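NleG5-1 effector (Enterobacteria phage YYZ-2008, PDB 5VGC) probably acts as a ubiquitin-protein ligase of the RING/U-box type, delivered as a bacterial effector, and binds calcium ions. Local coordinates at residues Asp120-Cys125 and Tyr168-Leu173; Gln135-Leu140 and Ala201-Asp206; Glu23-Ile28 and Glu82-His87; Asn54-Gly59 and Gly88-Arg93. The protein carries 1 engineered substitution. All blocks are in the same frame, centred on the assembly; numbering follows the deposited sequence. Where two conformers were deposited one is given.

Interaction 1: Asp120-Cys125 and Tyr168-Leu173; sequences DKIEVC and YDKMAL
Lys170, with CG anti to its own backbone N (chi1 -174°) and its chain extended to the tip, meets a bent Glu123. Glu123 also starts anti to N, but bends at chi2 (60°). Its CB points away from segment 168-173, and the bend brings the carboxylate back to the lysine. The result is a salt bridge, with Lys170 NZ 2.7 Å from Glu123 OE1. The ammonium approaches OE1 on its syn side, 26° out of the carboxylate plane. The second oxygen is also near, with Glu123 OE2 3.1 Å from Lys170 NZ.

Beneath this pair lies an apolar layer. Ile122 points at the other segment and uses both of its branches. Its CG2 meets the aliphatic part of Lys170 at CG, 4.1 Å away. Its other branch packs on Leu173, with Ile122 CG1 3.9 Å from Leu173 CD2. Leu173 also rests on Val154 and Met156 of strand 152-157 and on Ile195.

Segment 168-173 runs from the end of strand 164-169 into helix 170-178. Asp169 is the N-cap of that helix, and its OD1 accepts a weak hydrogen bond from Met171 N, a capping bond. Both segments belong to the RING-clan region of NleG. The contact therefore pairs a buried hydrocarbon seam with a charge pair at its outer margin, where the lysine serves both: its CG methylene packs on Ile122 and its ammonium probably offsets the charge of Glu123.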
loop_
_atom_site.group_PDB
_atom_site.type_symbol
_atom_site.label_atom_id
_atom_site.label_comp_id
_atom_site.label_asym_id
_atom_site.label_seq_id
_atom_site.Cartn_x
_atom_site.Cartn_y
_atom_site.Cartn_z
ATOM N N ASP A 120 12.237 -1.471 -23.853
ATOM C CA ASP A 120 13.469 -1.670 -24.634
ATOM C C ASP A 120 13.836 -3.145 -24.704
ATOM O O ASP A 120 14.176 -3.644 -25.798
ATOM C CB ASP A 120 14.662 -0.850 -24.078
ATOM C CG ASP A 120 14.605 0.624 -24.476
ATOM O OD1 ASP A 120 13.726 1.021 -25.274
ATOM O OD2 ASP A 120 15.451 1.405 -23.986
ATOM N N LYS A 121 13.766 -3.853 -23.573
ATOM C CA LYS A 121 14.084 -5.281 -23.626
ATOM C C LYS A 121 13.093 -6.056 -24.483
ATOM O O LYS A 121 13.506 -6.952 -25.251
ATOM C CB LYS A 121 14.217 -5.926 -22.264
ATOM C CG LYS A 121 14.720 -7.355 -22.363
ATOM C CD LYS A 121 15.431 -7.792 -21.109
ATOM C CE LYS A 121 16.059 -9.159 -21.315
ATOM N NZ LYS A 121 16.331 -9.752 -19.967
ATOM N N ILE A 122 11.804 -5.730 -24.384
ATOM C CA ILE A 122 10.839 -6.389 -25.292
ATOM C C ILE A 122 11.289 -6.151 -26.745
ATOM O O ILE A 122 11.512 -7.117 -27.534
ATOM C CB ILE A 122 9.391 -5.914 -25.049
ATOM C CG1 ILE A 122 8.880 -6.548 -23.750
ATOM C CG2 ILE A 122 8.482 -6.283 -26.221
ATOM C CD1 ILE A 122 7.587 -5.961 -23.234
ATOM N N GLU A 123 11.450 -4.863 -27.055
ATOM C CA GLU A 123 11.898 -4.466 -28.381
ATOM C C GLU A 123 13.139 -5.256 -28.855
ATOM O O GLU A 123 13.181 -5.749 -29.981
ATOM C CB GLU A 123 12.170 -2.961 -28.413
ATOM C CG GLU A 123 12.152 -2.341 -29.787
ATOM C CD GLU A 123 10.827 -2.517 -30.476
ATOM O OE1 GLU A 123 10.864 -2.872 -31.672
ATOM O OE2 GLU A 123 9.755 -2.316 -29.832
ATOM N N VAL A 124 14.137 -5.390 -27.992
ATOM C CA VAL A 124 15.322 -6.168 -28.363
ATOM C C VAL A 124 14.969 -7.634 -28.561
ATOM O O VAL A 124 15.436 -8.239 -29.531
ATOM C CB VAL A 124 16.482 -6.005 -27.339
ATOM C CG1 VAL A 124 17.595 -7.036 -27.565
ATOM C CG2 VAL A 124 17.057 -4.581 -27.407
ATOM N N CYS A 125 14.162 -8.219 -27.667
ATOM C CA CYS A 125 13.965 -9.675 -27.704
ATOM C C CYS A 125 12.968 -10.148 -28.763
ATOM O O CYS A 125 12.967 -11.336 -29.128
ATOM C CB CYS A 125 13.565 -10.203 -26.326
ATOM S SG CYS A 125 14.893 -10.191 -25.090
ATOM N N TYR A 168 4.582 -14.907 -26.928
ATOM C CA TYR A 168 3.510 -13.909 -26.911
ATOM C C TYR A 168 3.646 -12.956 -28.099
ATOM O O TYR A 168 4.755 -12.740 -28.633
ATOM C CB TYR A 168 3.547 -13.078 -25.605
ATOM C CG TYR A 168 3.302 -13.891 -24.352
ATOM C CD1 TYR A 168 4.287 -14.684 -23.816
ATOM C CD2 TYR A 168 2.091 -13.845 -23.697
ATOM C CE1 TYR A 168 4.076 -15.436 -22.685
ATOM C CE2 TYR A 168 1.868 -14.600 -22.555
ATOM C CZ TYR A 168 2.887 -15.398 -22.052
ATOM O OH TYR A 168 2.720 -16.180 -20.924
ATOM N N ASP A 169 2.516 -12.375 -28.482
ATOM C CA ASP A 169 2.479 -11.263 -29.418
ATOM C C ASP A 169 3.093 -10.022 -28.746
ATOM O O ASP A 169 2.649 -9.562 -27.654
ATOM C CB ASP A 169 1.041 -10.973 -29.867
ATOM C CG ASP A 169 0.971 -10.119 -31.128
ATOM O OD1 ASP A 169 1.490 -8.993 -31.121
ATOM O OD2 ASP A 169 0.372 -10.572 -32.133
ATOM N N LYS A 170 4.106 -9.485 -29.436
ATOM C CA LYS A 170 4.825 -8.295 -28.997
ATOM C C LYS A 170 3.878 -7.179 -28.531
ATOM O O LYS A 170 4.025 -6.628 -27.411
ATOM C CB LYS A 170 5.697 -7.800 -30.143
ATOM C CG LYS A 170 6.624 -6.640 -29.808
ATOM C CD LYS A 170 7.275 -6.141 -31.075
ATOM C CE LYS A 170 8.046 -4.877 -30.776
ATOM N NZ LYS A 170 8.520 -4.208 -32.012
ATOM N N MET A 171 2.907 -6.855 -29.386
ATOM C CA MET A 171 1.914 -5.821 -29.101
ATOM C C MET A 171 1.151 -6.134 -27.810
ATOM O O MET A 171 0.865 -5.218 -27.009
ATOM C CB MET A 171 0.932 -5.656 -30.281
ATOM C CG MET A 171 1.553 -5.158 -31.594
ATOM S SD MET A 171 0.480 -5.015 -33.068
ATOM C CE MET A 171 0.336 -6.732 -33.560
ATOM N N ALA A 172 0.835 -7.422 -27.606
ATOM C CA ALA A 172 0.140 -7.870 -26.401
ATOM C C ALA A 172 1.027 -7.670 -25.185
ATOM O O ALA A 172 0.571 -7.162 -24.161
ATOM C CB ALA A 172 -0.265 -9.323 -26.519
ATOM N N LEU A 173 2.297 -8.063 -25.302
ATOM C CA LEU A 173 3.228 -7.855 -24.180
ATOM C C LEU A 173 3.384 -6.353 -23.819
ATOM O O LEU A 173 3.347 -5.955 -22.622
ATOM C CB LEU A 173 4.594 -8.483 -24.485
ATOM C CG LEU A 173 5.306 -9.128 -23.302
ATOM C CD1 LEU A 173 4.427 -10.206 -22.680
ATOM C CD2 LEU A 173 6.632 -9.693 -23.788
#

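Interaction 2: Gln135-Leu140 and Ala201-Asp206; sequences QVPESL and AAFDPD. Engineered in segment 201-206: Ala201 (natural residue Cys).
Val136 and Phe203 are the closest backbone points, with Val136 CA 6.9 Å from Phe203 CA, where an extended loop passes the edge of strand 201-204. Phe203 carries the whole contact from its side. Its ring leaves the strand with CG anti to the backbone N (chi1 176°) and reaches into the bend of segment 135-140.

Val136 CB lies over one face of the ring, displaced toward the rim. Its CG1 makes the close approach at the root of the side chain, 3.6 Å from Phe203 CB. Pro137 reaches the far end of the ring, with Pro137 CD 3.8 Å from Phe203 CZ. Leu140 crosses the phenylalanine at about a right angle and brings Leu140 CD1 obliquely to Phe203 CD1 and CE1. On the face opposite Val136 lies Pro205 N, also displaced toward the rim. The contact is apolar and near the surface.

Pro137 O accepts a backbone bond from Leu140 N, which forms a turn at the start of a short, weakly bonded helix, about 138-141. Val136 and Leu140 also pack on Phe210 of strand 209-212, the antiparallel neighbour of strand 201-204. The loop and the helix start thus lie against both strands of this pair, within the RING-clan region.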
loop_
_atom_site.group_PDB
_atom_site.type_symbol
_atom_site.label_atom_id
_atom_site.label_comp_id
_atom_site.label_asym_id
_atom_site.label_seq_id
_atom_site.Cartn_x
_atom_site.Cartn_y
_atom_site.Cartn_z
ATOM N N GLN A 135 10.141 -25.307 -35.177
ATOM C CA GLN A 135 9.572 -26.632 -35.446
ATOM C C GLN A 135 8.875 -27.127 -34.175
ATOM O O GLN A 135 9.458 -27.859 -33.376
ATOM C CB GLN A 135 10.670 -27.591 -35.907
ATOM C CG GLN A 135 11.340 -27.195 -37.223
ATOM C CD GLN A 135 10.523 -27.560 -38.461
ATOM O OE1 GLN A 135 9.308 -27.356 -38.512
ATOM N NE2 GLN A 135 11.199 -28.101 -39.471
ATOM N N VAL A 136 7.624 -26.702 -33.995
ATOM C CA VAL A 136 6.849 -27.003 -32.799
ATOM C C VAL A 136 5.386 -27.213 -33.161
ATOM O O VAL A 136 4.968 -26.900 -34.273
ATOM C CB VAL A 136 6.937 -25.859 -31.748
ATOM C CG1 VAL A 136 8.387 -25.447 -31.519
ATOM C CG2 VAL A 136 6.098 -24.637 -32.137
ATOM N N PRO A 137 4.593 -27.731 -32.217
ATOM C CA PRO A 137 3.181 -27.855 -32.515
ATOM C C PRO A 137 2.414 -26.536 -32.474
ATOM O O PRO A 137 2.786 -25.580 -31.765
ATOM C CB PRO A 137 2.667 -28.811 -31.414
ATOM C CG PRO A 137 3.887 -29.409 -30.803
ATOM C CD PRO A 137 4.907 -28.332 -30.909
ATOM N N GLU A 138 1.316 -26.529 -33.213
ATOM C CA GLU A 138 0.534 -25.329 -33.430
ATOM C C GLU A 138 0.259 -24.603 -32.102
ATOM O O GLU A 138 0.431 -23.390 -32.022
ATOM C CB GLU A 138 -0.749 -25.648 -34.218
ATOM C CG GLU A 138 -0.927 -24.795 -35.473
ATOM C CD GLU A 138 -1.728 -23.527 -35.217
ATOM O OE1 GLU A 138 -1.143 -22.413 -35.253
ATOM O OE2 GLU A 138 -2.953 -23.654 -34.975
ATOM N N SER A 139 -0.114 -25.341 -31.056
ATOM C CA SER A 139 -0.431 -24.736 -29.776
ATOM C C SER A 139 0.692 -23.825 -29.243
ATOM O O SER A 139 0.386 -22.808 -28.611
ATOM C CB SER A 139 -0.825 -25.802 -28.734
ATOM O OG SER A 139 0.312 -26.465 -28.216
ATOM N N LEU A 140 1.959 -24.169 -29.483
ATOM C CA LEU A 140 3.042 -23.311 -28.992
ATOM C C LEU A 140 3.321 -22.122 -29.928
ATOM O O LEU A 140 3.994 -21.158 -29.533
ATOM C CB LEU A 140 4.317 -24.131 -28.754
ATOM C CG LEU A 140 4.219 -25.229 -27.670
ATOM C CD1 LEU A 140 5.556 -25.906 -27.498
ATOM C CD2 LEU A 140 3.756 -24.677 -26.325
ATOM N N ALA A 201 16.113 -19.816 -25.551
ATOM C CA ALA A 201 15.134 -20.869 -25.315
ATOM C C ALA A 201 15.032 -21.829 -26.492
ATOM O O ALA A 201 15.159 -21.427 -27.651
ATOM C CB ALA A 201 13.768 -20.244 -25.043
ATOM N N ALA A 202 14.780 -23.099 -26.192
ATOM C CA ALA A 202 14.599 -24.117 -27.247
ATOM C C ALA A 202 13.387 -25.003 -26.936
ATOM O O ALA A 202 13.086 -25.262 -25.773
ATOM C CB ALA A 202 15.859 -24.957 -27.366
ATOM N N PHE A 203 12.689 -25.456 -27.971
ATOM C CA PHE A 203 11.607 -26.415 -27.788
ATOM C C PHE A 203 12.169 -27.753 -27.302
ATOM O O PHE A 203 13.049 -28.322 -27.948
ATOM C CB PHE A 203 10.836 -26.635 -29.090
ATOM C CG PHE A 203 9.763 -27.690 -28.983
ATOM C CD1 PHE A 203 8.648 -27.483 -28.175
ATOM C CD2 PHE A 203 9.862 -28.887 -29.683
ATOM C CE1 PHE A 203 7.654 -28.449 -28.068
ATOM C CE2 PHE A 203 8.878 -29.854 -29.583
ATOM C CZ PHE A 203 7.770 -29.634 -28.775
ATOM N N ASP A 204 11.657 -28.232 -26.167
ATOM C CA ASP A 204 12.029 -29.538 -25.619
ATOM C C ASP A 204 10.846 -30.492 -25.894
ATOM O O ASP A 204 9.767 -30.317 -25.304
ATOM C CB ASP A 204 12.314 -29.389 -24.128
ATOM C CG ASP A 204 12.838 -30.662 -23.470
ATOM O OD1 ASP A 204 12.987 -31.712 -24.129
ATOM O OD2 ASP A 204 13.112 -30.600 -22.255
ATOM N N PRO A 205 11.025 -31.480 -26.804
ATOM C CA PRO A 205 9.967 -32.453 -27.131
ATOM C C PRO A 205 9.398 -33.253 -25.946
ATOM O O PRO A 205 8.188 -33.512 -25.911
ATOM C CB PRO A 205 10.656 -33.418 -28.096
ATOM C CG PRO A 205 11.760 -32.638 -28.697
ATOM C CD PRO A 205 12.219 -31.672 -27.648
ATOM N N ASP A 206 10.254 -33.642 -24.996
ATOM C CA ASP A 206 9.817 -34.476 -23.862
ATOM C C ASP A 206 8.997 -33.701 -22.831
ATOM O O ASP A 206 8.057 -34.247 -22.253
ATOM C CB ASP A 206 11.004 -35.201 -23.199
ATOM C CG ASP A 206 11.741 -36.130 -24.161
ATOM O OD1 ASP A 206 11.084 -36.966 -24.826
ATOM O OD2 ASP A 206 12.984 -36.019 -24.246
#

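Interaction 3: Glu23-Ile28 and Glu82-His87; sequences ETLSEI and ERTLNH
Leu25 and Leu85 form the centre of an apolar contact between helix 22-34 and the end of helix 68-85. Their closest atoms are Leu25 CD2 and Leu85 CD2, 3.9 Å apart, and their side chains meet at an oblique angle. Leu25 points toward the other helix. Leu85 starts off to one side, but its end turns in. Its two methyls divide the work. CD2 goes to Leu25, while Leu85 CD1 faces Ile28 CG2 at 4.2 Å. Ile28 lies one turn further along helix 22-34 and meets Leu85 nearly at a right angle.

Thr84 adds a methyl at the margin. Its CG2 is anti to the backbone N, on the side of Leu25, and Thr84 CG2 sits 4.1 Å from Leu25 CD1. Its hydroxyl is bonded to His80 O, one turn back in its own helix.

A polar link lies beside this apolar patch. Leu85 O accepts a hydrogen bond from Arg29 NH2, which ties the last turn of helix 68-85 to the next residue of helix 22-34. Within helix 68-85, the last turn keeps its own helical bond: Asn86 is the first residue to leave helical geometry, yet its N still bonds to Glu82 O at 2.8 Å.

Ile28 also touches Ala37 and Ile39 of strand 37-41. The contact of the two helices is helix-helix packing in the hydrophobic core of the N-terminal part of the chain, far from the calcium sites, made by methyls of Leu25, Ile28, Leu85 and Thr84.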
loop_
_atom_site.group_PDB
_atom_site.type_symbol
_atom_site.label_atom_id
_atom_site.label_comp_id
_atom_site.label_asym_id
_atom_site.label_seq_id
_atom_site.Cartn_x
_atom_site.Cartn_y
_atom_site.Cartn_z
ATOM N N GLU A 23 -27.749 16.322 16.905
ATOM C CA GLU A 23 -28.984 15.601 16.544
ATOM C C GLU A 23 -29.520 16.008 15.165
ATOM O O GLU A 23 -30.040 15.156 14.433
ATOM C CB GLU A 23 -30.081 15.722 17.620
ATOM C CG GLU A 23 -30.485 17.134 18.035
ATOM C CD GLU A 23 -30.110 17.460 19.474
ATOM O OE1 GLU A 23 -28.912 17.701 19.737
ATOM O OE2 GLU A 23 -31.012 17.479 20.347
ATOM N N THR A 24 -29.382 17.292 14.808
ATOM C CA THR A 24 -29.731 17.758 13.458
ATOM C C THR A 24 -28.828 17.114 12.386
ATOM O O THR A 24 -29.315 16.692 11.328
ATOM C CB THR A 24 -29.668 19.300 13.346
ATOM O OG1 THR A 24 -30.472 19.884 14.367
ATOM C CG2 THR A 24 -30.160 19.787 12.000
ATOM N N LEU A 25 -27.528 17.026 12.668
ATOM C CA LEU A 25 -26.574 16.420 11.728
ATOM C C LEU A 25 -26.837 14.913 11.570
ATOM O O LEU A 25 -26.802 14.384 10.451
ATOM C CB LEU A 25 -25.131 16.673 12.169
ATOM C CG LEU A 25 -24.681 18.148 12.234
ATOM C CD1 LEU A 25 -23.402 18.285 13.040
ATOM C CD2 LEU A 25 -24.484 18.736 10.848
ATOM N N SER A 26 -27.111 14.234 12.689
ATOM C CA SER A 26 -27.538 12.824 12.683
ATOM C C SER A 26 -28.741 12.591 11.767
ATOM O O SER A 26 -28.761 11.625 10.997
ATOM C CB SER A 26 -27.861 12.338 14.103
ATOM O OG SER A 26 -26.678 12.219 14.878
ATOM N N GLU A 27 -29.734 13.474 11.843
ATOM C CA GLU A 27 -30.889 13.397 10.925
ATOM C C GLU A 27 -30.484 13.603 9.456
ATOM O O GLU A 27 -31.050 12.948 8.562
ATOM C CB GLU A 27 -32.023 14.351 11.358
ATOM C CG GLU A 27 -32.829 13.805 12.546
ATOM C CD GLU A 27 -33.560 14.871 13.363
ATOM O OE1 GLU A 27 -33.892 15.944 12.817
ATOM O OE2 GLU A 27 -33.806 14.627 14.565
ATOM N N ILE A 28 -29.506 14.477 9.202
ATOM C CA ILE A 28 -28.939 14.594 7.840
ATOM C C ILE A 28 -28.316 13.253 7.432
ATOM O O ILE A 28 -28.586 12.757 6.326
ATOM C CB ILE A 28 -27.874 15.705 7.674
ATOM C CG1 ILE A 28 -28.405 17.083 8.101
ATOM C CG2 ILE A 28 -27.421 15.783 6.217
ATOM C CD1 ILE A 28 -27.322 18.114 8.340
ATOM N N GLU A 82 -19.963 19.574 4.141
ATOM C CA GLU A 82 -19.116 18.393 4.008
ATOM C C GLU A 82 -18.120 18.311 5.155
ATOM O O GLU A 82 -18.020 17.268 5.803
ATOM C CB GLU A 82 -18.384 18.377 2.659
ATOM C CG GLU A 82 -19.267 17.942 1.510
ATOM C CD GLU A 82 -18.562 17.978 0.164
ATOM O OE1 GLU A 82 -17.431 18.530 0.077
ATOM O OE2 GLU A 82 -19.144 17.433 -0.801
ATOM N N ARG A 83 -17.394 19.395 5.412
ATOM C CA ARG A 83 -16.440 19.369 6.515
ATOM C C ARG A 83 -17.130 19.114 7.865
ATOM O O ARG A 83 -16.617 18.377 8.698
ATOM C CB ARG A 83 -15.619 20.660 6.578
ATOM C CG ARG A 83 -14.563 20.768 5.504
ATOM C CD ARG A 83 -13.506 21.789 5.868
ATOM N NE ARG A 83 -12.705 22.039 4.678
ATOM C CZ ARG A 83 -11.638 21.326 4.303
ATOM N NH1 ARG A 83 -11.193 20.279 5.003
ATOM N NH2 ARG A 83 -11.011 21.646 3.195
ATOM N N THR A 84 -18.297 19.716 8.072
ATOM C CA THR A 84 -19.001 19.566 9.337
ATOM C C THR A 84 -19.483 18.128 9.516
ATOM O O THR A 84 -19.331 17.561 10.592
ATOM C CB THR A 84 -20.167 20.575 9.466
ATOM O OG1 THR A 84 -19.687 21.897 9.175
ATOM C CG2 THR A 84 -20.744 20.554 10.863
ATOM N N LEU A 85 -20.039 17.546 8.457
ATOM C CA LEU A 85 -20.444 16.126 8.473
ATOM C C LEU A 85 -19.304 15.079 8.534
ATOM O O LEU A 85 -19.396 14.114 9.288
ATOM C CB LEU A 85 -21.321 15.809 7.252
ATOM C CG LEU A 85 -22.679 16.493 7.214
ATOM C CD1 LEU A 85 -23.311 16.333 5.837
ATOM C CD2 LEU A 85 -23.574 15.906 8.291
ATOM N N ASN A 86 -18.249 15.261 7.744
ATOM C CA ASN A 86 -17.267 14.188 7.519
ATOM C C ASN A 86 -16.270 13.965 8.656
ATOM O O ASN A 86 -15.981 14.878 9.438
ATOM C CB ASN A 86 -16.497 14.463 6.218
ATOM C CG ASN A 86 -17.367 14.300 4.976
ATOM O OD1 ASN A 86 -18.421 13.658 5.008
ATOM N ND2 ASN A 86 -16.924 14.878 3.872
ATOM N N HIS A 87 -15.732 12.748 8.729
ATOM C CA HIS A 87 -14.654 12.438 9.670
ATOM C C HIS A 87 -13.383 13.171 9.232
ATOM O O HIS A 87 -13.100 13.273 8.030
ATOM C CB HIS A 87 -14.359 10.946 9.739
ATOM C CG HIS A 87 -15.539 10.105 10.112
ATOM N ND1 HIS A 87 -15.909 9.849 11.417
ATOM C CD2 HIS A 87 -16.424 9.444 9.334
ATOM C CE1 HIS A 87 -16.980 9.079 11.424
ATOM N NE2 HIS A 87 -17.315 8.819 10.173
#

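Interaction 4: Asn54-Gly59 and Gly88-Arg93; sequences NGYFMG and GSLTSR
Tyr56 and Leu90 meet where an antiparallel sheet adjoins the start of a helix. Segment 54-59 leads into strand 57-60, an outermost strand of the three-stranded sheet. Segment 88-93 links helix 68-85 to helix 92-102, with Thr91 as the N-cap of the latter.

In the first shell, Tyr56 CE1 lies 4.1 Å from Leu90 CD1. The two side chains point toward each other's segments and approach at a slant. The second touch is at the strand. Ser92 packs its CB against Met58 CB at 3.9 Å, and Ser92 CB is 4.0 Å from Phe57 O. Only the root of Met58 takes part, since its end leads away.

The next shell is polar and fixes these groups. Ser92 turns OG between its backbone N and carbonyl carbon (chi1 56°), and this hydroxyl bonds to Glu82 OE2. The same oxygen accepts from Gly59 N, so one carboxylate oxygen joins the strand and the helix start. Asn86 makes a similar bridge: OD1 accepts from Phe57 N, and ND2 donates to Leu90 O. Both residues come from helix 68-85 or its end.

Further out, Tyr56 and Leu90 also pack on Val95 of helix 92-102. The ring of His87 meets that of Tyr56 edge-to-face. Leu90 touches Leu110 of the second subunit, so this region also forms part of the dimer contact. There the phenol end of the tyrosine finds its polar partner: Tyr56 OH is hydrogen-bonded to the backbone O of Leu110 of the second subunit.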
loop_
_atom_site.group_PDB
_atom_site.type_symbol
_atom_site.label_atom_id
_atom_site.label_comp_id
_atom_site.label_asym_id
_atom_site.label_seq_id
_atom_site.Cartn_x
_atom_site.Cartn_y
_atom_site.Cartn_z
ATOM N N ASN A 54 -17.571 4.403 3.876
ATOM C CA ASN A 54 -18.522 4.486 4.979
ATOM C C ASN A 54 -18.190 5.689 5.865
ATOM O O ASN A 54 -17.028 5.902 6.212
ATOM C CB ASN A 54 -18.518 3.197 5.823
ATOM C CG ASN A 54 -18.890 1.951 5.020
ATOM O OD1 ASN A 54 -19.644 2.015 4.046
ATOM N ND2 ASN A 54 -18.358 0.809 5.434
ATOM N N GLY A 55 -19.216 6.462 6.216
ATOM C CA GLY A 55 -19.088 7.588 7.132
ATOM C C GLY A 55 -18.796 8.941 6.504
ATOM O O GLY A 55 -18.685 9.942 7.224
ATOM N N TYR A 56 -18.675 8.988 5.178
ATOM C CA TYR A 56 -18.367 10.234 4.481
ATOM C C TYR A 56 -19.482 10.604 3.527
ATOM O O TYR A 56 -20.153 9.733 2.969
ATOM C CB TYR A 56 -17.045 10.136 3.731
ATOM C CG TYR A 56 -15.861 9.924 4.641
ATOM C CD1 TYR A 56 -15.104 10.994 5.108
ATOM C CD2 TYR A 56 -15.497 8.649 5.030
ATOM C CE1 TYR A 56 -14.023 10.790 5.933
ATOM C CE2 TYR A 56 -14.410 8.434 5.860
ATOM C CZ TYR A 56 -13.681 9.505 6.308
ATOM O OH TYR A 56 -12.607 9.279 7.124
ATOM N N PHE A 57 -19.665 11.905 3.347
ATOM C CA PHE A 57 -20.807 12.458 2.650
ATOM C C PHE A 57 -20.338 13.483 1.634
ATOM O O PHE A 57 -19.321 14.155 1.824
ATOM C CB PHE A 57 -21.788 13.084 3.650
ATOM C CG PHE A 57 -22.225 12.140 4.725
ATOM C CD1 PHE A 57 -23.273 11.252 4.511
ATOM C CD2 PHE A 57 -21.576 12.125 5.945
ATOM C CE1 PHE A 57 -23.669 10.372 5.513
ATOM C CE2 PHE A 57 -21.964 11.248 6.948
ATOM C CZ PHE A 57 -23.012 10.370 6.738
ATOM N N MET A 58 -21.111 13.593 0.561
ATOM C CA MET A 58 -20.723 14.344 -0.616
ATOM C C MET A 58 -21.916 15.162 -1.051
ATOM O O MET A 58 -23.031 14.627 -1.149
ATOM C CB MET A 58 -20.269 13.342 -1.700
ATOM C CG MET A 58 -20.374 13.741 -3.163
ATOM S SD MET A 58 -19.728 12.400 -4.203
ATOM C CE MET A 58 -20.788 11.004 -3.810
ATOM N N GLY A 59 -21.676 16.446 -1.304
ATOM C CA GLY A 59 -22.741 17.390 -1.600
ATOM C C GLY A 59 -22.726 17.843 -3.037
ATOM O O GLY A 59 -21.655 18.073 -3.598
ATOM N N GLY A 88 -12.641 13.685 10.212
ATOM C CA GLY A 88 -11.455 14.499 9.960
ATOM C C GLY A 88 -11.707 15.886 9.381
ATOM O O GLY A 88 -10.774 16.563 8.976
ATOM N N SER A 89 -12.967 16.314 9.347
ATOM C CA SER A 89 -13.354 17.604 8.780
ATOM C C SER A 89 -12.868 17.758 7.334
ATOM O O SER A 89 -12.463 18.843 6.897
ATOM C CB SER A 89 -12.864 18.750 9.692
ATOM O OG SER A 89 -13.181 18.466 11.064
ATOM N N LEU A 90 -12.926 16.651 6.593
ATOM C CA LEU A 90 -12.520 16.602 5.196
ATOM C C LEU A 90 -13.659 16.955 4.253
ATOM O O LEU A 90 -14.814 16.626 4.528
ATOM C CB LEU A 90 -12.040 15.188 4.852
ATOM C CG LEU A 90 -10.899 14.607 5.684
ATOM C CD1 LEU A 90 -10.713 13.140 5.342
ATOM C CD2 LEU A 90 -9.605 15.391 5.474
ATOM N N THR A 91 -13.333 17.611 3.142
ATOM C CA THR A 91 -14.241 17.651 1.993
ATOM C C THR A 91 -14.256 16.307 1.251
ATOM O O THR A 91 -13.340 15.501 1.372
ATOM C CB THR A 91 -13.832 18.724 0.971
ATOM O OG1 THR A 91 -12.509 18.469 0.466
ATOM C CG2 THR A 91 -13.896 20.101 1.598
ATOM N N SER A 92 -15.302 16.080 0.473
ATOM C CA SER A 92 -15.417 14.877 -0.353
ATOM C C SER A 92 -14.271 14.726 -1.358
ATOM O O SER A 92 -13.765 13.621 -1.601
ATOM C CB SER A 92 -16.749 14.850 -1.103
ATOM O OG SER A 92 -16.923 16.001 -1.889
ATOM N N ARG A 93 -13.851 15.851 -1.930
ATOM C CA ARG A 93 -12.710 15.872 -2.852
ATOM C C ARG A 93 -11.456 15.289 -2.161
ATOM O O ARG A 93 -10.765 14.400 -2.713
ATOM C CB ARG A 93 -12.493 17.301 -3.332
ATOM C CG ARG A 93 -11.849 17.461 -4.705
ATOM C CD ARG A 93 -11.324 18.876 -4.908
ATOM N NE ARG A 93 -10.346 19.176 -3.860
ATOM C CZ ARG A 93 -9.060 18.816 -3.853
ATOM N NH1 ARG A 93 -8.310 19.156 -2.805
ATOM N NH2 ARG A 93 -8.513 18.134 -4.867
#

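Interactions 3 and 4 are neighbours in the N-terminal part, with centres about 10 Å apart. The end of helix 68-85 is one side of interaction 3 and bonds to both segments of interaction 4. Arg83 NH1 to Ser89 O, at 2.7 Å, is a probable hydrogen bond between them. Interaction 3 is buried and apolar across its segments. Interaction 4 is partly buried, is flanked by hydrogen bonds from Glu82 and Asn86, and reaches the second subunit. Interactions 1 and 2 lie on the other side of the chain's centre, in the RING-clan region. Their centres are about 20 Å apart and both reach the same antiparallel sheet. Interaction 1 is partly buried and is the one with a salt bridge across its segments. Interaction 2 is an apolar surface contact.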